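PDB 5HZD: terminal uridylyltransferase 1 from Trypanosoma brucei, which adds uridines from UTP to the 3' ends of guide RNAs, ribosomal RNAs and some mRNAs, and takes part in mitochondrial RNA editing. Local coordinates for residues Arg105-Gly110 / Phe292-Ser297; Phe126-Val131 / Phe285-Arg290. All coordinates share one frame; numbering follows the deposited sequence.

Both contacts are buried and both reach the mixed five-stranded sheet of the palm, in which strands 105-109 and 124-129 are antiparallel neighbours joined by backbone bonds such as Phe107 O to Ala127 N. Contact 2 lies within the sheet, pairing 124-129 with 285-288. Contact 1 sets an edge strand, 105-109, against helix 292-304, which follows strand 285-288 in the chain, so it closes a loop in which contact 2 is nested. The chemistry follows from this: regular parallel backbone bonds with side chains sorted by sheet face in contact 2, but phenylalanine rings against Gly293 and Ile294 of a helix, with one hydrogen bond to Ser297, in contact 1, beside the UTP site.

Contact 1: Arg105-Gly110 / Phe292-Ser297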
ATOM      1  N   ARG A 105     -10.391 -16.627  -3.727  1.00 14.38           N
ATOM      2  CA  ARG A 105     -10.370 -16.124  -2.363  1.00 13.63           C
ATOM      3  C   ARG A 105      -9.763 -14.736  -2.378  1.00 13.31           C
ATOM      4  O   ARG A 105      -9.059 -14.368  -3.321  1.00 13.84           O
ATOM      5  CB  ARG A 105      -9.592 -17.064  -1.430  1.00 16.07           C
ATOM      6  CG  ARG A 105     -10.238 -18.465  -1.305  1.00 15.76           C
ATOM      7  CD  ARG A 105     -11.611 -18.376  -0.662  1.00 16.56           C
ATOM      8  NE  ARG A 105     -12.189 -19.726  -0.486  1.00 18.83           N
ATOM      9  CZ  ARG A 105     -12.909 -20.366  -1.408  1.00 19.25           C
ATOM     10  NH1 ARG A 105     -13.162 -19.804  -2.576  1.00 16.92           N
ATOM     11  NH2 ARG A 105     -13.362 -21.591  -1.163  1.00 25.04           N
ATOM     12  N   VAL A 106     -10.069 -13.957  -1.353  1.00 12.45           N
ATOM     13  CA  VAL A 106      -9.666 -12.551  -1.312  1.00 12.05           C
ATOM     14  C   VAL A 106      -8.570 -12.378  -0.264  1.00 11.91           C
ATOM     15  O   VAL A 106      -8.717 -12.812   0.874  1.00 12.60           O
ATOM     16  CB  VAL A 106     -10.877 -11.632  -0.979  1.00 11.99           C
ATOM     17  CG1 VAL A 106     -10.433 -10.140  -0.891  1.00 11.64           C
ATOM     18  CG2 VAL A 106     -11.960 -11.754  -2.073  1.00 12.16           C
ATOM     19  N   PHE A 107      -7.465 -11.738  -0.663  1.00 11.65           N
ATOM     20  CA  PHE A 107      -6.323 -11.501   0.227  1.00 12.22           C
ATOM     21  C   PHE A 107      -6.156 -10.000   0.367  1.00 13.48           C
ATOM     22  O   PHE A 107      -6.107  -9.306  -0.650  1.00 13.14           O
ATOM     23  CB  PHE A 107      -5.044 -12.010  -0.451  1.00 11.72           C
ATOM     24  CG  PHE A 107      -5.021 -13.506  -0.715  1.00 11.93           C
ATOM     25  CD1 PHE A 107      -5.808 -14.052  -1.739  1.00 12.12           C
ATOM     26  CD2 PHE A 107      -4.170 -14.349  -0.012  1.00 15.56           C
ATOM     27  CE1 PHE A 107      -5.792 -15.404  -2.006  1.00 13.17           C
ATOM     28  CE2 PHE A 107      -4.134 -15.712  -0.297  1.00 17.52           C
ATOM     29  CZ  PHE A 107      -4.957 -16.245  -1.272  1.00 16.57           C
ATOM     30  N   ILE A 108      -6.062  -9.469   1.586  1.00 11.78           N
ATOM     31  CA  ILE A 108      -5.695  -8.047   1.736  1.00 12.07           C
ATOM     32  C   ILE A 108      -4.181  -7.880   1.573  1.00 14.85           C
ATOM     33  O   ILE A 108      -3.404  -8.688   2.094  1.00 14.16           O
ATOM     34  CB  ILE A 108      -6.124  -7.500   3.087  1.00 11.26           C
ATOM     35  CG1 ILE A 108      -7.654  -7.423   3.140  1.00 12.37           C
ATOM     36  CG2 ILE A 108      -5.479  -6.101   3.344  1.00 11.86           C
ATOM     37  CD1 ILE A 108      -8.225  -7.029   4.515  1.00 14.12           C
ATOM     38  N   PHE A 109      -3.761  -6.833   0.868  1.00 12.21           N
ATOM     39  CA  PHE A 109      -2.328  -6.473   0.905  1.00 10.83           C
ATOM     40  C   PHE A 109      -2.182  -4.981   1.022  1.00 10.25           C
ATOM     41  O   PHE A 109      -3.175  -4.279   1.198  1.00 12.70           O
ATOM     42  CB  PHE A 109      -1.532  -7.098  -0.254  1.00 12.59           C
ATOM     43  CG  PHE A 109      -1.882  -6.572  -1.630  1.00 11.82           C
ATOM     44  CD1 PHE A 109      -2.975  -7.067  -2.329  1.00 13.01           C
ATOM     45  CD2 PHE A 109      -1.100  -5.606  -2.226  1.00 14.80           C
ATOM     46  CE1 PHE A 109      -3.262  -6.600  -3.632  1.00 13.99           C
ATOM     47  CE2 PHE A 109      -1.387  -5.106  -3.492  1.00 13.37           C
ATOM     48  CZ  PHE A 109      -2.491  -5.613  -4.203  1.00 13.99           C
ATOM     49  N   GLY A 110      -0.936  -4.502   0.983  1.00 11.75           N
ATOM     50  CA  GLY A 110      -0.693  -3.096   1.244  1.00 14.27           C
ATOM     51  C   GLY A 110      -0.339  -2.770   2.675  1.00 12.90           C
ATOM     52  O   GLY A 110       0.169  -3.621   3.402  1.00 12.40           O
ATOM     53  N   PHE A 292       1.399 -10.780  -6.717  1.00 18.07           N
ATOM     54  CA  PHE A 292       2.703 -10.199  -6.403  0.53 19.12           C
ATOM     55  C   PHE A 292       2.691  -9.225  -5.222  1.00 19.15           C
ATOM     56  O   PHE A 292       3.639  -9.209  -4.434  1.00 17.40           O
ATOM     57  CB  PHE A 292       3.363  -9.571  -7.648  0.53 19.29           C
ATOM     58  CG  PHE A 292       2.811  -8.220  -8.029  0.53 20.57           C
ATOM     59  CD1 PHE A 292       3.405  -7.060  -7.565  0.53 21.50           C
ATOM     60  CD2 PHE A 292       1.726  -8.113  -8.893  0.53 21.37           C
ATOM     61  CE1 PHE A 292       2.909  -5.817  -7.915  0.53 24.71           C
ATOM     62  CE2 PHE A 292       1.233  -6.866  -9.264  0.53 19.89           C
ATOM     63  CZ  PHE A 292       1.825  -5.720  -8.763  0.53 22.23           C
ATOM     64  N   GLY A 293       1.638  -8.426  -5.090  1.00 14.21           N
ATOM     65  CA  GLY A 293       1.594  -7.451  -4.023  1.00 13.43           C
ATOM     66  C   GLY A 293       1.511  -8.076  -2.646  1.00 15.03           C
ATOM     67  O   GLY A 293       1.970  -7.500  -1.653  1.00 14.07           O
ATOM     68  N   ILE A 294       0.900  -9.248  -2.557  1.00 12.93           N
ATOM     69  CA  ILE A 294       0.861  -9.984  -1.294  1.00 11.33           C
ATOM     70  C   ILE A 294       2.268 -10.281  -0.791  1.00 13.87           C
ATOM     71  O   ILE A 294       2.601 -10.041   0.381  1.00 13.86           O
ATOM     72  CB  ILE A 294       0.094 -11.309  -1.452  1.00 12.44           C
ATOM     73  CG1 ILE A 294      -1.339 -11.031  -1.908  1.00 12.23           C
ATOM     74  CG2 ILE A 294       0.086 -12.084  -0.148  1.00 18.69           C
ATOM     75  CD1 ILE A 294      -2.044 -12.276  -2.471  1.00 13.97           C
ATOM     76  N   ARG A 295       3.102 -10.810  -1.678  1.00 14.52           N
ATOM     77  CA  ARG A 295       4.463 -11.171  -1.310  1.00 12.30           C
ATOM     78  C   ARG A 295       5.257  -9.930  -0.913  1.00 12.17           C
ATOM     79  O   ARG A 295       6.008  -9.972   0.085  1.00 14.65           O
ATOM     80  CB  ARG A 295       5.137 -11.878  -2.476  1.00 14.54           C
ATOM     81  CG  ARG A 295       6.350 -12.679  -2.031  1.00 14.23           C
ATOM     82  CD  ARG A 295       7.029 -13.284  -3.238  1.00 15.04           C
ATOM     83  NE  ARG A 295       8.037 -14.265  -2.884  1.00 15.26           N
ATOM     84  CZ  ARG A 295       8.816 -14.840  -3.792  1.00 18.16           C
ATOM     85  NH1 ARG A 295       8.647 -14.505  -5.080  1.00 18.89           N
ATOM     86  NH2 ARG A 295       9.739 -15.740  -3.421  1.00 18.08           N
ATOM     87  N   ASN A 296       5.094  -8.843  -1.669  1.00 13.10           N
ATOM     88  CA  ASN A 296       5.808  -7.597  -1.369  1.00 12.99           C
ATOM     89  C   ASN A 296       5.429  -7.119   0.035  1.00 14.09           C
ATOM     90  O   ASN A 296       6.298  -6.760   0.843  1.00 13.19           O
ATOM     91  CB  ASN A 296       5.437  -6.500  -2.353  1.00 14.16           C
ATOM     92  CG  ASN A 296       6.061  -6.691  -3.707  1.00 18.18           C
ATOM     93  OD1 ASN A 296       6.740  -7.669  -3.963  1.00 21.28           O
ATOM     94  ND2 ASN A 296       5.827  -5.723  -4.591  1.00 24.28           N
ATOM     95  N   SER A 297       4.133  -7.112   0.346  1.00 13.42           N
ATOM     96  CA  SER A 297       3.685  -6.596   1.649  1.00 12.20           C
ATOM     97  C   SER A 297       4.170  -7.493   2.788  1.00 11.36           C
ATOM     98  O   SER A 297       4.525  -7.011   3.868  1.00 12.17           O
ATOM     99  CB  SER A 297       2.150  -6.479   1.689  1.00 12.70           C
ATOM    100  OG  SER A 297       1.685  -5.537   0.732  1.00 13.51           O
TER
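Two first torsions set the meeting of Phe109 and Ile294 with their partners. Phe109 holds CG between its backbone N and carbonyl carbon (chi1 67°), which lays the ring along the first turn of helix 292-304, while Ile294 turns CG1 away from its carbonyl carbon (chi1 -59°) and carries CD1 on in an extended arm toward Phe107. The ring of Phe109 reaches bare backbone: CD2 is 3.6 Å from Gly293 C and CE2 3.8 Å from Gly293 CA. Glycine suits position 293 because a CB there would run into the ring. Next to it, Ile294 CD1 comes obliquely to the Phe107 ring, 3.6 Å from Phe107 CB; isoleucine suits the place because its extended CG1-CD1 arm spans from the helix to Phe107 of the strand. Phe107 in turn meets the rings of Tyr368 and Phe371, while Phe109 rests on Asp125 and Ala127 of the neighbouring strand.

The polar link is at the end of the strand, where Gly110 N donates to Ser297 OG over 2.8 Å, with an angle of 152° at the hydrogen. The same OG lies near the plane of the Phe109 ring, at its edge, and 3.7 Å from Phe109 CB. Gly110 has backbone angles that would press a CB against the carbonyl O of Phe109, so glycine belongs here, at the N-cap of helix 111-114. Gly110 and Ser111 match the Gly-Ser signature of nucleotidyltransferase palms, and Ser111 probably binds UTP, as in relatives. Residues 293 to 297 do bind UTP, so the Ser297 bond ties this helix directly to the signature turn. One short bond and close aromatic packing are thus consistent with holding helix 292-304 and the probable UTP-binding turn at Ser111 in a set relation, next to the probable metal ligand Asp125.

Contact 2: Phe126-Val131 / Phe285-Arg290; sequences FAVVDV and FDLSFR
Ser288 O takes one hydrogen bond, from Val128 N over 2.8 Å, and a weaker C-H...O contact from Ala127 CA at 3.4 Å. One residue pair back, Phe126 O accepts from Ser288 N at 2.9 Å, and Phe126 N gives a nearly straight bond (174°) to Asp286 O, also 2.9 Å. This alternation is parallel sheet pairing in the palm.

On the face with Phe126 and Leu287, apolar side chains meet. Phe126 presents its ring edge to the face of Phe285 in an offset edge-to-face pair, planes at 68°, centroids 5.2 Å apart. Val128 crosses Leu287, with CG2 3.8 Å from Leu287 CD2, and lies alongside Phe289. Helices 80-100 and 143-156 pack on this face, which suits large apolar residues. On the face with Ala127 and Ser288 the paired side chains are small; Ala127 CB comes within 3.5 Å of Arg290 O and its side chain also meets Phe109, so a methyl suits.

Arg290 makes a salt bridge with Glu143. The backbone bonds place the main chain of Asp286, and a salt bridge from its OD1 to Lys176 helps orient the carboxylate; together they are consistent with holding Asp286, probably important for catalysis, near Asp125, the probable metal ligand.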
ATOM      1  N   PHE A 126      -7.119  -5.314  -2.375  1.00 12.03           N
ATOM      2  CA  PHE A 126      -7.657  -6.672  -2.308  1.00 11.66           C
ATOM      3  C   PHE A 126      -7.151  -7.405  -3.531  1.00 14.19           C
ATOM      4  O   PHE A 126      -7.321  -6.927  -4.658  1.00 14.60           O
ATOM      5  CB  PHE A 126      -9.194  -6.655  -2.404  1.00 10.98           C
ATOM      6  CG  PHE A 126      -9.902  -6.106  -1.210  1.00 11.01           C
ATOM      7  CD1 PHE A 126      -9.799  -6.734   0.025  1.00 11.30           C
ATOM      8  CD2 PHE A 126     -10.794  -5.047  -1.346  1.00 11.12           C
ATOM      9  CE1 PHE A 126     -10.505  -6.268   1.136  1.00 12.93           C
ATOM     10  CE2 PHE A 126     -11.509  -4.572  -0.258  1.00 11.15           C
ATOM     11  CZ  PHE A 126     -11.386  -5.178   0.988  1.00 12.03           C
ATOM     12  N   ALA A 127      -6.530  -8.558  -3.329  1.00 11.00           N
ATOM     13  CA  ALA A 127      -6.147  -9.432  -4.444  1.00 11.18           C
ATOM     14  C   ALA A 127      -7.115 -10.605  -4.487  1.00 11.47           C
ATOM     15  O   ALA A 127      -7.393 -11.213  -3.460  1.00 12.25           O
ATOM     16  CB  ALA A 127      -4.736  -9.995  -4.209  1.00 12.05           C
ATOM     17  N   VAL A 128      -7.605 -10.945  -5.672  1.00 11.67           N
ATOM     18  CA  VAL A 128      -8.556 -12.058  -5.829  1.00 12.00           C
ATOM     19  C   VAL A 128      -7.833 -13.171  -6.578  1.00 13.05           C
ATOM     20  O   VAL A 128      -7.479 -13.004  -7.739  1.00 13.87           O
ATOM     21  CB  VAL A 128      -9.768 -11.572  -6.666  1.00 12.96           C
ATOM     22  CG1 VAL A 128     -10.742 -12.740  -6.968  1.00 13.47           C
ATOM     23  CG2 VAL A 128     -10.490 -10.419  -5.922  1.00 13.31           C
ATOM     24  N   VAL A 129      -7.616 -14.315  -5.925  1.00 12.59           N
ATOM     25  CA  VAL A 129      -6.764 -15.365  -6.460  1.00 12.81           C
ATOM     26  C   VAL A 129      -7.360 -16.732  -6.145  1.00 13.24           C
ATOM     27  O   VAL A 129      -7.789 -16.989  -4.997  1.00 13.94           O
ATOM     28  CB  VAL A 129      -5.348 -15.330  -5.805  1.00 13.05           C
ATOM     29  CG1 VAL A 129      -4.450 -16.443  -6.391  1.00 16.06           C
ATOM     30  CG2 VAL A 129      -4.707 -13.946  -6.010  1.00 15.02           C
ATOM     31  N   ASP A 130      -7.362 -17.594  -7.163  1.00 13.77           N
ATOM     32  CA  ASP A 130      -7.640 -19.023  -7.036  1.00 16.91           C
ATOM     33  C   ASP A 130      -6.276 -19.679  -6.922  1.00 16.60           C
ATOM     34  O   ASP A 130      -5.536 -19.786  -7.917  1.00 17.51           O
ATOM     35  CB  ASP A 130      -8.377 -19.492  -8.307  1.00 17.53           C
ATOM     36  CG  ASP A 130      -8.597 -21.010  -8.380  1.00 18.91           C
ATOM     37  OD1 ASP A 130      -7.939 -21.802  -7.662  1.00 18.55           O
ATOM     38  OD2 ASP A 130      -9.408 -21.446  -9.242  1.00 20.39           O
ATOM     39  N   VAL A 131      -5.968 -20.126  -5.710  1.00 15.92           N
ATOM     40  CA  VAL A 131      -4.635 -20.650  -5.391  1.00 15.69           C
ATOM     41  C   VAL A 131      -4.315 -21.931  -6.162  1.00 17.88           C
ATOM     42  O   VAL A 131      -3.202 -22.049  -6.695  1.00 17.35           O
ATOM     43  CB  VAL A 131      -4.479 -20.829  -3.890  1.00 17.52           C
ATOM     44  CG1 VAL A 131      -3.158 -21.565  -3.545  1.00 20.84           C
ATOM     45  CG2 VAL A 131      -4.511 -19.458  -3.220  1.00 20.25           C
ATOM     46  N   PHE A 285     -11.031   1.141  -1.986  1.00 12.15           N
ATOM     47  CA  PHE A 285     -10.221  -0.054  -2.278  1.00 10.91           C
ATOM     48  C   PHE A 285      -9.886  -0.212  -3.733  1.00 13.67           C
ATOM     49  O   PHE A 285     -10.581   0.333  -4.607  1.00 15.10           O
ATOM     50  CB  PHE A 285     -10.874  -1.350  -1.702  1.00 13.45           C
ATOM     51  CG  PHE A 285     -12.191  -1.764  -2.350  1.00 11.91           C
ATOM     52  CD1 PHE A 285     -12.208  -2.448  -3.577  1.00 13.86           C
ATOM     53  CD2 PHE A 285     -13.401  -1.522  -1.705  1.00 13.24           C
ATOM     54  CE1 PHE A 285     -13.407  -2.859  -4.165  1.00 11.94           C
ATOM     55  CE2 PHE A 285     -14.599  -1.963  -2.274  1.00 13.78           C
ATOM     56  CZ  PHE A 285     -14.600  -2.603  -3.513  1.00 13.47           C
ATOM     57  N   ASP A 286      -8.767  -0.901  -3.987  1.00 11.45           N
ATOM     58  CA  ASP A 286      -8.405  -1.322  -5.336  1.00 12.03           C
ATOM     59  C   ASP A 286      -8.467  -2.842  -5.333  1.00 13.00           C
ATOM     60  O   ASP A 286      -7.858  -3.493  -4.473  1.00 14.12           O
ATOM     61  CB  ASP A 286      -6.974  -0.936  -5.711  1.00 18.44           C
ATOM     62  CG  ASP A 286      -6.788   0.563  -5.897  1.00 23.80           C
ATOM     63  OD1 ASP A 286      -7.784   1.332  -5.897  1.00 20.54           O
ATOM     64  OD2 ASP A 286      -5.611   0.964  -6.046  1.00 25.04           O
ATOM     65  N   LEU A 287      -9.187  -3.400  -6.302  1.00 11.51           N
ATOM     66  CA  LEU A 287      -9.335  -4.850  -6.456  1.00 11.29           C
ATOM     67  C   LEU A 287      -8.549  -5.320  -7.687  1.00 12.94           C
ATOM     68  O   LEU A 287      -8.755  -4.843  -8.790  1.00 13.29           O
ATOM     69  CB  LEU A 287     -10.838  -5.170  -6.560  1.00 13.68           C
ATOM     70  CG  LEU A 287     -11.291  -6.627  -6.611  1.00 13.37           C
ATOM     71  CD1 LEU A 287     -12.777  -6.692  -6.392  1.00 16.60           C
ATOM     72  CD2 LEU A 287     -10.936  -7.286  -7.945  1.00 13.82           C
ATOM     73  N   SER A 288      -7.621  -6.246  -7.477  1.00 11.16           N
ATOM     74  CA  SER A 288      -6.788  -6.789  -8.535  1.00 11.82           C
ATOM     75  C   SER A 288      -6.777  -8.296  -8.458  1.00 12.14           C
ATOM     76  O   SER A 288      -7.361  -8.884  -7.531  1.00 13.06           O
ATOM     77  CB  SER A 288      -5.358  -6.254  -8.394  1.00 15.91           C
ATOM     78  OG  SER A 288      -4.842  -6.555  -7.092  1.00 17.89           O
ATOM     79  N   PHE A 289      -6.113  -8.924  -9.434  1.00 15.24           N
ATOM     80  CA  PHE A 289      -6.223 -10.369  -9.605  1.00 13.89           C
ATOM     81  C   PHE A 289      -4.888 -11.088  -9.547  1.00 15.53           C
ATOM     82  O   PHE A 289      -4.795 -12.285  -9.859  1.00 15.95           O
ATOM     83  CB  PHE A 289      -6.937 -10.676 -10.929  1.00 15.85           C
ATOM     84  CG  PHE A 289      -8.325 -10.124 -10.989  1.00 15.90           C
ATOM     85  CD1 PHE A 289      -9.386 -10.834 -10.441  1.00 13.67           C
ATOM     86  CD2 PHE A 289      -8.568  -8.864 -11.541  1.00 15.74           C
ATOM     87  CE1 PHE A 289     -10.678 -10.344 -10.467  1.00 15.53           C
ATOM     88  CE2 PHE A 289      -9.852  -8.358 -11.560  1.00 18.10           C
ATOM     89  CZ  PHE A 289     -10.907  -9.086 -11.024  1.00 18.52           C
ATOM     90  N   ARG A 290      -3.851 -10.352  -9.163  1.00 19.09           N
ATOM     91  CA  ARG A 290      -2.509 -10.923  -9.111  1.00 16.43           C
ATOM     92  C   ARG A 290      -1.982 -11.071  -7.698  1.00 16.12           C
ATOM     93  O   ARG A 290      -2.432 -10.398  -6.777  1.00 18.69           O
ATOM     94  CB  ARG A 290      -1.553 -10.031  -9.913  1.00 18.36           C
ATOM     95  CG  ARG A 290      -2.036  -9.836 -11.352  1.00 19.33           C
ATOM     96  CD  ARG A 290      -1.036  -9.071 -12.200  1.00 19.76           C
ATOM     97  NE  ARG A 290      -1.613  -8.778 -13.510  1.00 21.82           N
ATOM     98  CZ  ARG A 290      -0.950  -8.162 -14.484  1.00 27.09           C
ATOM     99  NH1 ARG A 290       0.302  -7.772 -14.279  1.00 30.25           N
ATOM    100  NH2 ARG A 290      -1.536  -7.934 -15.651  1.00 26.48           N
TER